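Local coordinates for protein OR486 (Synthetic construct, PDB 4R80) that is of unknown function but was designed de novo to adopt the cystatin fold, one helix packed on a curved antiparallel beta sheet, at residues Val14-Ile19 with Val42-Thr47. Sequence-based numbering, arbitrary orientation.
Sequences VAKEKI and VELEIT
In the helix-on-sheet core of this designed cystatin fold, Ala15 and Ile19, one turn apart on helix 4-22, meet Val42, Leu44 and Ile46 of the inner strand 39-48. The axes of the two short segments approach to 9.4 Å, their N-to-C directions 35° apart, and no hydrogen bond joins them, so the fit rests on apolar side chains. The closest backbone approach is at Ala15, whose small methyl CB lies 3.9 Å from Val42 CB and lets Ala15 CA come within 6.8 Å of Val42 CA. Farther along, Leu44 points its CD2 methyl between two helical residues, 3.9 Å from Lys16 CA and 4.0 Å from Ile19 CG1. Lys16 meets this methyl mainly with its CA and the base of its side chain; with CG anti to the backbone N (chi1 -176°) and the chain extended beyond, its ammonium end leads away from the strand. Alternation along the strand turns Glu45 to the other face, while neighbouring strands enclose the core: Val57 touches Ala15 and Leu44, and Val28 and Val30 touch Leu44. The isoleucines finish the row, their side chains crossing at a slant, with the branch methyl CG2 of Ile19 3.8 Å from Ile46 CD1.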
# COMPACT_ATOMS: atom_id res chain seq x y z
N VAL A 14 -6.01 2.92 2.24
CA VAL A 14 -6.23 1.70 3.01
C VAL A 14 -4.89 1.00 3.17
O VAL A 14 -4.55 0.51 4.25
CB VAL A 14 -7.22 0.76 2.30
CG1 VAL A 14 -7.16 -0.64 2.90
CG2 VAL A 14 -8.63 1.31 2.38
N ALA A 15 -4.13 0.97 2.09
CA ALA A 15 -2.81 0.35 2.07
C ALA A 15 -1.83 1.08 2.97
O ALA A 15 -1.09 0.45 3.73
CB ALA A 15 -2.29 0.32 0.65
N LYS A 16 -1.82 2.41 2.89
CA LYS A 16 -0.87 3.22 3.65
C LYS A 16 -1.17 3.20 5.14
O LYS A 16 -0.26 3.13 5.97
CB LYS A 16 -0.85 4.65 3.13
CG LYS A 16 0.18 5.55 3.80
CD LYS A 16 0.12 6.96 3.24
CE LYS A 16 1.04 7.89 4.00
NZ LYS A 16 0.82 9.31 3.62
N GLU A 17 -2.45 3.25 5.49
CA GLU A 17 -2.87 3.18 6.88
C GLU A 17 -2.48 1.83 7.47
O GLU A 17 -2.10 1.73 8.63
CB GLU A 17 -4.38 3.41 7.02
CG GLU A 17 -4.90 3.36 8.45
CD GLU A 17 -4.28 4.42 9.35
OE1 GLU A 17 -4.03 5.54 8.86
OE2 GLU A 17 -4.05 4.12 10.54
N LYS A 18 -2.58 0.79 6.64
CA LYS A 18 -2.15 -0.55 7.03
C LYS A 18 -0.66 -0.60 7.35
O LYS A 18 -0.25 -1.23 8.32
CB LYS A 18 -2.48 -1.56 5.93
CG LYS A 18 -1.99 -2.97 6.23
CD LYS A 18 -2.63 -3.52 7.48
CE LYS A 18 -2.55 -5.03 7.51
NZ LYS A 18 -2.93 -5.58 8.84
N ILE A 19 0.15 0.07 6.54
CA ILE A 19 1.59 0.11 6.76
C ILE A 19 1.95 0.96 7.97
O ILE A 19 2.86 0.62 8.74
CB ILE A 19 2.34 0.61 5.51
CG1 ILE A 19 1.99 -0.25 4.30
CG2 ILE A 19 3.84 0.60 5.74
CD1 ILE A 19 2.20 -1.73 4.52
N VAL A 42 -0.34 -1.39 -4.49
CA VAL A 42 0.27 -0.17 -3.98
C VAL A 42 1.69 -0.44 -3.50
O VAL A 42 1.92 -1.28 -2.62
CB VAL A 42 -0.55 0.43 -2.82
CG1 VAL A 42 0.07 1.74 -2.36
CG2 VAL A 42 -2.00 0.64 -3.25
N GLU A 43 2.64 0.26 -4.09
CA GLU A 43 4.05 0.13 -3.74
C GLU A 43 4.46 1.25 -2.79
O GLU A 43 4.30 2.42 -3.10
CB GLU A 43 4.90 0.18 -5.01
CG GLU A 43 4.58 -0.94 -6.00
CD GLU A 43 5.34 -0.80 -7.30
OE1 GLU A 43 6.46 -0.25 -7.29
OE2 GLU A 43 4.80 -1.23 -8.35
N LEU A 44 5.00 0.87 -1.63
CA LEU A 44 5.41 1.86 -0.64
C LEU A 44 6.85 1.60 -0.22
O LEU A 44 7.34 0.47 -0.30
CB LEU A 44 4.50 1.82 0.59
CG LEU A 44 2.99 1.88 0.35
CD1 LEU A 44 2.46 0.48 0.19
CD2 LEU A 44 2.27 2.57 1.49
N GLU A 45 7.53 2.66 0.23
CA GLU A 45 8.92 2.56 0.66
C GLU A 45 9.11 3.18 2.04
O GLU A 45 8.62 4.27 2.32
CB GLU A 45 9.84 3.23 -0.36
CG GLU A 45 11.33 3.14 -0.01
CD GLU A 45 12.22 3.63 -1.13
OE1 GLU A 45 11.71 3.87 -2.23
OE2 GLU A 45 13.44 3.77 -0.90
N ILE A 46 9.84 2.47 2.90
CA ILE A 46 10.21 2.97 4.22
C ILE A 46 11.72 3.12 4.33
O ILE A 46 12.47 2.22 3.95
CB ILE A 46 9.69 2.04 5.34
CG1 ILE A 46 8.17 1.92 5.28
CG2 ILE A 46 10.11 2.54 6.71
CD1 ILE A 46 7.58 1.12 6.42
N THR A 47 12.17 4.25 4.87
CA THR A 47 13.60 4.49 5.07
C THR A 47 13.86 5.02 6.47
O THR A 47 13.70 6.20 6.76
CB THR A 47 14.16 5.50 4.04
OG1 THR A 47 14.00 4.97 2.72
CG2 THR A 47 15.65 5.75 4.30